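Local coordinates for ABC transporter periplasmic peptide-binding protein (Pseudoalteromonas, PDB 4QFO) that binds peptides in the periplasm, here a methionine-leucine dipeptide, and probably delivers them to an ABC transporter for uptake, at residues Asn43-Thr48 with Ala138-Phe143; Asn38-Asn43 with Gly50-Ile55; Phe120-Leu125 with Ala183-Lys188. One frame throughout, in Å; residues are numbered along the deposited sequence.

How the contacts relate
Contacts 1 and 2 use successive parts of one loop, the one before helix 50-60, and share Asn43; their centres are 11 Å apart. Residues 43-48 lie against 138-143, while 38-43 lie against the start of helix 50-60. The two contacts pack together where Thr47 CG2 comes within 3.6 Å of Ile53 CD1. Both reach the bound dipeptide: contact 1 through Thr48 O, contact 2 through Gly50 N. Contact 3 is set further back, its centre 11 Å from that of contact 1 and 17 Å from that of contact 2. Gln45 NE2 probably joins contacts 1 and 3, lying 3.1 Å from Thr121 O. In contact 3 the side chain of Val184 is about 11 Å from the methionine.

Contact 1: residues Asn43-Thr48 with Ala138-Phe143. With LEU (leucine), chain D; MET (methionine), chain C.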
loop_
_atom_site.group_PDB
_atom_site.type_symbol
_atom_site.label_atom_id
_atom_site.label_comp_id
_atom_site.label_asym_id
_atom_site.label_seq_id
_atom_site.Cartn_x
_atom_site.Cartn_y
_atom_site.Cartn_z
ATOM N N ASN A 43 -1.958 -12.382 7.100
ATOM C CA ASN A 43 -0.743 -11.789 7.629
ATOM C C ASN A 43 -0.260 -10.680 6.692
ATOM O O ASN A 43 0.120 -10.959 5.557
ATOM C CB ASN A 43 0.349 -12.850 7.802
ATOM C CG ASN A 43 1.622 -12.271 8.378
ATOM O OD1 ASN A 43 1.657 -11.111 8.789
ATOM N ND2 ASN A 43 2.675 -13.068 8.411
ATOM N N PRO A 44 -0.294 -9.416 7.163
ATOM C CA PRO A 44 0.097 -8.219 6.390
ATOM C C PRO A 44 1.521 -8.285 5.831
ATOM O O PRO A 44 1.832 -7.632 4.832
ATOM C CB PRO A 44 0.018 -7.088 7.430
ATOM C CG PRO A 44 -0.923 -7.578 8.471
ATOM C CD PRO A 44 -0.810 -9.073 8.502
ATOM N N GLN A 45 2.382 -9.048 6.497
ATOM C CA GLN A 45 3.775 -9.193 6.103
ATOM C C GLN A 45 3.957 -9.724 4.690
ATOM O O GLN A 45 4.995 -9.479 4.079
ATOM C CB GLN A 45 4.488 -10.171 7.041
ATOM C CG GLN A 45 4.704 -9.690 8.445
ATOM C CD GLN A 45 5.513 -10.683 9.255
ATOM O OE1 GLN A 45 5.400 -11.902 9.057
ATOM N NE2 GLN A 45 6.342 -10.174 10.163
ATOM N N VAL A 46 2.984 -10.486 4.183
ATOM C CA VAL A 46 3.190 -11.174 2.913
ATOM C C VAL A 46 2.584 -10.441 1.703
ATOM O O VAL A 46 2.460 -11.012 0.623
ATOM C CB VAL A 46 2.695 -12.663 2.964
ATOM C CG1 VAL A 46 3.424 -13.445 4.038
ATOM C CG2 VAL A 46 1.207 -12.740 3.188
ATOM N N THR A 47 2.207 -9.175 1.874
ATOM C CA THR A 47 1.557 -8.439 0.780
ATOM C C THR A 47 1.796 -6.928 0.855
ATOM O O THR A 47 2.189 -6.412 1.900
ATOM C CB THR A 47 0.014 -8.713 0.738
ATOM O OG1 THR A 47 -0.535 -8.230 -0.495
ATOM C CG2 THR A 47 -0.704 -8.034 1.910
ATOM N N THR A 48 1.555 -6.233 -0.257
ATOM C CA THR A 48 1.492 -4.773 -0.260
ATOM C C THR A 48 0.148 -4.295 -0.787
ATOM O O THR A 48 -0.040 -3.110 -1.029
ATOM C CB THR A 48 2.624 -4.118 -1.088
ATOM O OG1 THR A 48 2.605 -4.614 -2.438
ATOM C CG2 THR A 48 3.977 -4.399 -0.445
ATOM N N ALA A 138 9.282 -16.926 1.882
ATOM C CA ALA A 138 10.103 -15.788 2.258
ATOM C C ALA A 138 9.659 -14.661 1.352
ATOM O O ALA A 138 10.486 -13.938 0.790
ATOM C CB ALA A 138 11.592 -16.064 2.066
ATOM N N ASN A 139 8.347 -14.551 1.181
ATOM C CA ASN A 139 7.766 -13.456 0.417
ATOM C C ASN A 139 7.240 -12.386 1.367
ATOM O O ASN A 139 6.160 -12.537 1.945
ATOM C CB ASN A 139 6.638 -13.955 -0.488
ATOM C CG ASN A 139 6.221 -12.912 -1.522
ATOM O OD1 ASN A 139 5.087 -12.417 -1.517
ATOM N ND2 ASN A 139 7.154 -12.553 -2.400
ATOM N N TYR A 140 8.024 -11.323 1.534
ATOM C CA TYR A 140 7.703 -10.221 2.446
ATOM C C TYR A 140 7.921 -8.953 1.633
ATOM O O TYR A 140 8.866 -8.198 1.873
ATOM C CB TYR A 140 8.618 -10.270 3.679
ATOM C CG TYR A 140 8.618 -11.638 4.300
ATOM C CD1 TYR A 140 7.448 -12.164 4.830
ATOM C CD2 TYR A 140 9.765 -12.434 4.309
ATOM C CE1 TYR A 140 7.401 -13.435 5.380
ATOM C CE2 TYR A 140 9.733 -13.725 4.863
ATOM C CZ TYR A 140 8.538 -14.212 5.397
ATOM O OH TYR A 140 8.456 -15.471 5.936
ATOM N N PRO A 141 7.047 -8.740 0.636
ATOM C CA PRO A 141 7.314 -7.799 -0.450
ATOM C C PRO A 141 7.615 -6.372 0.030
ATOM O O PRO A 141 8.550 -5.773 -0.514
ATOM C CB PRO A 141 6.049 -7.881 -1.320
ATOM C CG PRO A 141 5.008 -8.529 -0.454
ATOM C CD PRO A 141 5.743 -9.407 0.496
ATOM N N TYR A 142 6.906 -5.846 1.033
ATOM C CA TYR A 142 7.225 -4.482 1.468
ATOM C C TYR A 142 8.627 -4.403 2.069
ATOM O O TYR A 142 9.432 -3.541 1.711
ATOM C CB TYR A 142 6.203 -3.888 2.446
ATOM C CG TYR A 142 6.611 -2.493 2.870
ATOM C CD1 TYR A 142 6.338 -1.394 2.058
ATOM C CD2 TYR A 142 7.324 -2.275 4.050
ATOM C CE1 TYR A 142 6.734 -0.112 2.420
ATOM C CE2 TYR A 142 7.730 -0.985 4.425
ATOM C CZ TYR A 142 7.429 0.091 3.601
ATOM O OH TYR A 142 7.816 1.365 3.946
ATOM N N PHE A 143 8.938 -5.321 2.970
ATOM C CA PHE A 143 10.219 -5.242 3.657
ATOM C C PHE A 143 11.408 -5.558 2.742
ATOM O O PHE A 143 12.484 -4.986 2.871
ATOM C CB PHE A 143 10.178 -6.110 4.893
ATOM C CG PHE A 143 9.127 -5.674 5.874
ATOM C CD1 PHE A 143 9.342 -4.569 6.694
ATOM C CD2 PHE A 143 7.917 -6.341 5.960
ATOM C CE1 PHE A 143 8.376 -4.159 7.587
ATOM C CE2 PHE A 143 6.946 -5.937 6.864
ATOM C CZ PHE A 143 7.171 -4.854 7.676
HETATM N N LEU D . -0.768 -0.954 -2.589
HETATM C CA LEU D . -1.390 -0.962 -3.899
HETATM C C LEU D . -2.871 -0.695 -3.694
HETATM O O LEU D . -3.428 -1.130 -2.678
HETATM C CB LEU D . -1.204 -2.330 -4.551
HETATM C CG LEU D . -0.052 -2.592 -5.521
HETATM C CD1 LEU D . 1.137 -1.702 -5.248
HETATM C CD2 LEU D . 0.330 -4.076 -5.510
HETATM O OXT LEU D . -3.544 -0.059 -4.520
HETATM N N MET C . 1.017 0.963 -0.170
HETATM C CA MET C . -0.050 0.028 -0.509
HETATM C C MET C . -0.528 0.176 -1.942
HETATM O O MET C . -0.694 1.285 -2.445
HETATM C CB MET C . -1.245 0.223 0.427
HETATM C CG MET C . -1.105 -0.549 1.725
HETATM S SD MET C . -2.236 0.011 3.028
HETATM C CE MET C . -3.582 0.709 2.078
HETATM O O HOH W 1 4.871 -6.737 2.977
#
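Val46 and Tyr140 bring the two backbones to 4.6 Å between their CA atoms, and the touching runs 45-48 and 139-142 diverge by 62°. No direct hydrogen bond joins them. Instead there are two CA-H...O contacts: Tyr140 CA lies 3.2 Å from Gln45 O, and Val46 CA lies 3.4 Å from Asn139 O. Gln45 O also sits at the edge of the Tyr140 ring, in its plane. A water bridges the segments. It donates to Gln45 O and Thr47 O and accepts from Tyr142 N at 3.0 Å, giving this N-H of the first helical turn a partner. Pro141 lays its ring along the loop, with CD 3.5 Å from Val46 C. Val46 CG1 approaches Tyr140 CE1 at 4.2 Å. Thr48 CG2 is anti to its own carbonyl carbon (chi1 56° for OG1) and meets Tyr142 CB at 3.7 Å. These two side chains cross at about a right angle. The phenol oxygens are held elsewhere, Tyr140 OH by Arg124 and Tyr142 OH by Asn177. Within the loop, Asn43 OD1 takes Gln45 N from above its carbonyl plane, an Asx turn, and Asn43 ND2 returns a bond to Gln45 OE1. The loop ends at the ligand, where Thr48 O accepts from the leucine N at 2.8 Å. Such backbone-to-backbone recognition is characteristic of the binding cleft of peptide-binding proteins of this family.

Contact 2: residues Asn38-Asn43 with Gly50-Ile55; sequences NPVSFN and GSTIDI. With MET (methionine), chain C; LEU (leucine), chain D.
Thr52 OG1 takes part in two hydrogen bonds. It accepts from Val40 N at 3.0 Å, with an N-H...O angle of 167°, and donates to a water 2.7 Å away. That water donates in turn to Asn38 O, so the hydroxyl is tied to the loop both directly and through the water. The rotation of Thr52 places both branches: OG1 lies beside its own backbone N (chi1 -66°), and CG2 lies against Ser41 O, 3.5 Å away. An alanine in place of Thr52 would remove the hydroxyl and is likely to leave Val40 N without its acceptor and the water without one of its two partners, breaking the water link from loop to helix. The loop keeps its own shape by an ST turn, in which Ser41 OG accepts from Asn43 N at 2.9 Å. The Thr52 bonds fasten the first turn of helix 50-60, whose residues line the peptide site, to the loop that leads into it. Gly50 N donates to the leucine O at 2.8 Å, and a side-chain carbon on Gly50 would run into that oxygen. The helix start would probably also attract the negative carboxylate, which Arg383 binds as well. About one turn after Thr52, Ile55 CD1 packs on Pro39 CD at 3.9 Å, the two side chains crossing obliquely. On the ligand side of the helix, Ile53 CG2 touches the methionine SD at 3.8 Å.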
loop_
_atom_site.group_PDB
_atom_site.type_symbol
_atom_site.label_atom_id
_atom_site.label_comp_id
_atom_site.label_asym_id
_atom_site.label_seq_id
_atom_site.Cartn_x
_atom_site.Cartn_y
_atom_site.Cartn_z
ATOM N N ASN A 38 -10.999 -9.739 -2.416
ATOM C CA ASN A 38 -10.646 -10.855 -1.555
ATOM C C ASN A 38 -9.266 -10.696 -0.925
ATOM O O ASN A 38 -8.300 -10.388 -1.629
ATOM C CB ASN A 38 -10.662 -12.129 -2.386
ATOM C CG ASN A 38 -10.701 -13.347 -1.541
ATOM O OD1 ASN A 38 -9.760 -14.133 -1.524
ATOM N ND2 ASN A 38 -11.789 -13.513 -0.807
ATOM N N PRO A 39 -9.170 -10.905 0.405
ATOM C CA PRO A 39 -7.889 -10.836 1.119
ATOM C C PRO A 39 -6.995 -11.979 0.683
ATOM O O PRO A 39 -7.473 -13.112 0.691
ATOM C CB PRO A 39 -8.295 -11.067 2.586
ATOM C CG PRO A 39 -9.533 -11.849 2.515
ATOM C CD PRO A 39 -10.269 -11.302 1.301
ATOM N N VAL A 40 -5.741 -11.705 0.331
ATOM C CA VAL A 40 -4.830 -12.752 -0.142
ATOM C C VAL A 40 -4.146 -13.469 1.011
ATOM O O VAL A 40 -3.553 -14.521 0.825
ATOM C CB VAL A 40 -3.710 -12.182 -1.051
ATOM C CG1 VAL A 40 -4.303 -11.467 -2.225
ATOM C CG2 VAL A 40 -2.784 -11.260 -0.255
ATOM N N SER A 41 -4.194 -12.876 2.200
ATOM C CA SER A 41 -3.586 -13.491 3.368
ATOM C C SER A 41 -4.175 -12.875 4.625
ATOM O O SER A 41 -4.830 -11.851 4.549
ATOM C CB SER A 41 -2.081 -13.259 3.357
ATOM O OG SER A 41 -1.509 -13.741 4.559
ATOM N N PHE A 42 -3.947 -13.499 5.776
ATOM C CA PHE A 42 -4.315 -12.892 7.047
ATOM C C PHE A 42 -3.085 -12.411 7.798
ATOM O O PHE A 42 -3.160 -12.051 8.958
ATOM C CB PHE A 42 -5.223 -13.809 7.883
ATOM C CG PHE A 42 -6.623 -13.823 7.380
ATOM C CD1 PHE A 42 -7.536 -12.883 7.823
ATOM C CD2 PHE A 42 -7.005 -14.714 6.385
ATOM C CE1 PHE A 42 -8.818 -12.848 7.319
ATOM C CE2 PHE A 42 -8.292 -14.699 5.875
ATOM C CZ PHE A 42 -9.201 -13.766 6.336
ATOM N N ASN A 43 -1.958 -12.382 7.100
ATOM C CA ASN A 43 -0.743 -11.789 7.629
ATOM C C ASN A 43 -0.260 -10.680 6.692
ATOM O O ASN A 43 0.120 -10.959 5.557
ATOM C CB ASN A 43 0.349 -12.850 7.802
ATOM C CG ASN A 43 1.622 -12.271 8.378
ATOM O OD1 ASN A 43 1.657 -11.111 8.789
ATOM N ND2 ASN A 43 2.675 -13.068 8.411
ATOM N N GLY A 50 -3.493 -3.096 -0.747
ATOM C CA GLY A 50 -4.291 -2.351 0.212
ATOM C C GLY A 50 -5.639 -2.972 0.539
ATOM O O GLY A 50 -6.172 -2.785 1.642
ATOM N N SER A 51 -6.199 -3.708 -0.417
ATOM C CA SER A 51 -7.500 -4.343 -0.219
ATOM C C SER A 51 -7.384 -5.358 0.883
ATOM O O SER A 51 -8.318 -5.538 1.673
ATOM C CB SER A 51 -7.982 -5.017 -1.503
ATOM O OG SER A 51 -7.914 -4.118 -2.587
ATOM N N THR A 52 -6.230 -6.022 0.944
ATOM C CA THR A 52 -5.974 -6.982 2.020
ATOM C C THR A 52 -5.712 -6.288 3.349
ATOM O O THR A 52 -6.322 -6.628 4.367
ATOM C CB THR A 52 -4.812 -7.937 1.687
ATOM O OG1 THR A 52 -5.189 -8.763 0.588
ATOM C CG2 THR A 52 -4.471 -8.833 2.887
ATOM N N ILE A 53 -4.806 -5.316 3.326
ATOM C CA ILE A 53 -4.412 -4.574 4.514
ATOM C C ILE A 53 -5.603 -3.897 5.190
ATOM O O ILE A 53 -5.708 -3.868 6.424
ATOM C CB ILE A 53 -3.379 -3.487 4.162
ATOM C CG1 ILE A 53 -2.226 -4.119 3.388
ATOM C CG2 ILE A 53 -2.861 -2.826 5.429
ATOM C CD1 ILE A 53 -1.636 -5.335 4.115
ATOM N N ASP A 54 -6.488 -3.343 4.372
ATOM C CA ASP A 54 -7.662 -2.665 4.878
ATOM C C ASP A 54 -8.531 -3.596 5.713
ATOM O O ASP A 54 -9.132 -3.176 6.692
ATOM C CB ASP A 54 -8.472 -2.075 3.729
ATOM C CG ASP A 54 -8.007 -0.690 3.359
ATOM O OD1 ASP A 54 -7.190 -0.127 4.116
ATOM O OD2 ASP A 54 -8.463 -0.157 2.325
ATOM N N ILE A 55 -8.589 -4.862 5.319
ATOM C CA ILE A 55 -9.404 -5.821 6.016
ATOM C C ILE A 55 -8.765 -6.262 7.333
ATOM O O ILE A 55 -9.452 -6.335 8.351
ATOM C CB ILE A 55 -9.675 -7.062 5.157
ATOM C CG1 ILE A 55 -10.581 -6.703 3.976
ATOM C CG2 ILE A 55 -10.304 -8.164 6.007
ATOM C CD1 ILE A 55 -10.649 -7.784 2.921
HETATM N N MET C . 1.017 0.963 -0.170
HETATM C CA MET C . -0.050 0.028 -0.509
HETATM C C MET C . -0.528 0.176 -1.942
HETATM O O MET C . -0.694 1.285 -2.445
HETATM C CB MET C . -1.245 0.223 0.427
HETATM C CG MET C . -1.105 -0.549 1.725
HETATM S SD MET C . -2.236 0.011 3.028
HETATM C CE MET C . -3.582 0.709 2.078
HETATM N N LEU D . -0.768 -0.954 -2.589
HETATM C CA LEU D . -1.390 -0.962 -3.899
HETATM C C LEU D . -2.871 -0.695 -3.694
HETATM O O LEU D . -3.428 -1.130 -2.678
HETATM C CB LEU D . -1.204 -2.330 -4.551
HETATM C CG LEU D . -0.052 -2.592 -5.521
HETATM C CD1 LEU D . 1.137 -1.702 -5.248
HETATM C CD2 LEU D . 0.330 -4.076 -5.510
HETATM O OXT LEU D . -3.544 -0.059 -4.520
HETATM O O HOH W 2 -6.425 -8.105 -1.761
#

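Contact 3: residues Phe120-Leu125 with Ala183-Lys188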
loop_
_atom_site.group_PDB
_atom_site.type_symbol
_atom_site.label_atom_id
_atom_site.label_comp_id
_atom_site.label_asym_id
_atom_site.label_seq_id
_atom_site.Cartn_x
_atom_site.Cartn_y
_atom_site.Cartn_z
ATOM N N PHE A 120 10.625 -12.754 17.222
ATOM C CA PHE A 120 10.127 -13.714 16.261
ATOM C C PHE A 120 9.539 -13.023 15.050
ATOM O O PHE A 120 9.834 -13.391 13.911
ATOM C CB PHE A 120 9.047 -14.606 16.862
ATOM C CG PHE A 120 8.302 -15.397 15.829
ATOM C CD1 PHE A 120 8.847 -16.564 15.308
ATOM C CD2 PHE A 120 7.081 -14.961 15.354
ATOM C CE1 PHE A 120 8.177 -17.290 14.340
ATOM C CE2 PHE A 120 6.402 -15.676 14.383
ATOM C CZ PHE A 120 6.943 -16.845 13.875
ATOM N N THR A 121 8.686 -12.033 15.302
ATOM C CA THR A 121 7.947 -11.350 14.229
ATOM C C THR A 121 8.877 -10.686 13.214
ATOM O O THR A 121 8.779 -10.931 12.007
ATOM C CB THR A 121 6.955 -10.309 14.792
ATOM O OG1 THR A 121 5.920 -10.985 15.513
ATOM C CG2 THR A 121 6.323 -9.490 13.676
ATOM N N PHE A 122 9.802 -9.869 13.695
ATOM C CA PHE A 122 10.655 -9.137 12.768
ATOM C C PHE A 122 11.861 -9.914 12.221
ATOM O O PHE A 122 12.309 -9.646 11.104
ATOM C CB PHE A 122 11.009 -7.762 13.334
ATOM C CG PHE A 122 9.793 -6.903 13.559
ATOM C CD1 PHE A 122 9.291 -6.109 12.541
ATOM C CD2 PHE A 122 9.121 -6.934 14.770
ATOM C CE1 PHE A 122 8.154 -5.349 12.735
ATOM C CE2 PHE A 122 7.980 -6.173 14.971
ATOM C CZ PHE A 122 7.496 -5.381 13.957
ATOM N N SER A 123 12.362 -10.888 12.981
ATOM C CA SER A 123 13.474 -11.701 12.492
ATOM C C SER A 123 12.986 -12.652 11.399
ATOM O O SER A 123 13.749 -13.015 10.513
ATOM C CB SER A 123 14.175 -12.461 13.624
ATOM O OG SER A 123 13.355 -13.516 14.096
ATOM N N ARG A 124 11.709 -13.028 11.440
ATOM C CA ARG A 124 11.123 -13.797 10.341
ATOM C C ARG A 124 11.355 -13.132 8.973
ATOM O O ARG A 124 11.530 -13.816 7.961
ATOM C CB ARG A 124 9.627 -14.059 10.581
ATOM C CG ARG A 124 8.737 -13.846 9.364
ATOM C CD ARG A 124 8.103 -15.140 8.840
ATOM N NE ARG A 124 6.678 -15.172 9.142
ATOM C CZ ARG A 124 5.712 -15.626 8.345
ATOM N NH1 ARG A 124 5.960 -16.125 7.138
ATOM N NH2 ARG A 124 4.464 -15.575 8.782
ATOM N N LEU A 125 11.385 -11.804 8.963
ATOM C CA LEU A 125 11.510 -11.029 7.726
ATOM C C LEU A 125 12.887 -11.044 7.081
ATOM O O LEU A 125 12.998 -10.917 5.864
ATOM C CB LEU A 125 11.132 -9.570 7.977
ATOM C CG LEU A 125 9.736 -9.331 8.529
ATOM C CD1 LEU A 125 9.579 -7.866 8.948
ATOM C CD2 LEU A 125 8.692 -9.741 7.492
ATOM N N ALA A 183 4.057 -3.867 9.590
ATOM C CA ALA A 183 4.852 -4.195 10.778
ATOM C C ALA A 183 3.999 -4.600 11.991
ATOM O O ALA A 183 4.270 -4.178 13.120
ATOM C CB ALA A 183 5.754 -3.011 11.141
ATOM N N VAL A 184 2.968 -5.405 11.769
ATOM C CA VAL A 184 2.141 -5.878 12.879
ATOM C C VAL A 184 2.960 -6.848 13.723
ATOM O O VAL A 184 3.955 -7.406 13.250
ATOM C CB VAL A 184 0.890 -6.624 12.385
ATOM C CG1 VAL A 184 -0.079 -5.678 11.690
ATOM C CG2 VAL A 184 1.283 -7.775 11.463
ATOM N N VAL A 185 2.558 -7.035 14.975
ATOM C CA VAL A 185 3.215 -7.988 15.861
ATOM C C VAL A 185 2.450 -9.321 15.860
ATOM O O VAL A 185 1.232 -9.336 15.964
ATOM C CB VAL A 185 3.305 -7.452 17.293
ATOM C CG1 VAL A 185 3.750 -8.554 18.239
ATOM C CG2 VAL A 185 4.262 -6.260 17.357
ATOM N N LEU A 186 3.179 -10.427 15.738
ATOM C CA LEU A 186 2.583 -11.756 15.637
ATOM C C LEU A 186 2.912 -12.570 16.884
ATOM O O LEU A 186 3.754 -12.179 17.683
ATOM C CB LEU A 186 3.104 -12.477 14.378
ATOM C CG LEU A 186 2.964 -11.702 13.055
ATOM C CD1 LEU A 186 3.623 -12.423 11.874
ATOM C CD2 LEU A 186 1.498 -11.389 12.748
ATOM N N SER A 187 2.263 -13.717 17.025
ATOM C CA SER A 187 2.428 -14.566 18.201
ATOM C C SER A 187 3.450 -15.683 17.986
ATOM O O SER A 187 3.217 -16.626 17.224
ATOM C CB SER A 187 1.065 -15.163 18.602
ATOM O OG SER A 187 1.203 -16.292 19.458
ATOM N N LYS A 188 4.579 -15.584 18.668
ATOM C CA LYS A 188 5.564 -16.650 18.615
ATOM C C LYS A 188 5.022 -17.982 19.170
ATOM O O LYS A 188 5.276 -19.048 18.595
ATOM C CB LYS A 188 6.841 -16.256 19.342
ATOM C CG LYS A 188 7.816 -17.407 19.422
ATOM C CD LYS A 188 9.103 -17.056 20.148
ATOM C CE LYS A 188 10.112 -18.197 19.939
ATOM N NZ LYS A 188 11.415 -17.916 20.581
#
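Thr121 and Leu186 lie 5.6 Å apart at their CA atoms, where a turn of helix 115-126 rests on the irregular run 183-188. The two chains pass in opposite senses, with Phe120 near Lys188 and Phe122 near Ala183. Thr121 is the polar link. Its OG1 accepts from Leu186 N at 2.8 Å, with an N-H...O angle of 155°, and is also bonded to Asp117 O one helical turn back. With OG1 beside the backbone N (chi1 -67°), CG2 is left anti to that N and comes 3.2 Å from Val184 O. The same methyl stands 3.9 Å above one face of the Phe122 ring, offset toward the rim. Phe122 meets the loop with its edge: CE1 lies 3.7 Å from Ala183 CB, which is in the ring plane, and CZ is 3.5 Å from Ala183 O. Phe120 is turned differently. Lys188 CA lies over one face of the Phe120 ring, and Phe120 CB is 3.7 Å from Lys188 CB, so the lysine is used here for its aliphatic stem. Leu186 CD1 lies obliquely to the Arg124 guanidinium, whose NH2 forms a salt bridge with Asp204. Ser187 is the N-cap of the next helix, its OG bonded to Tyr190 N, and Asp117 OD1 takes Lys188 N. The contact joins helix 115-126 to the start of helix 188-195, whose Ala191 and Met192 also touch Phe120; Tyr132, from the chain just after helix 115-126, meets the Phe120 ring edge-to-face.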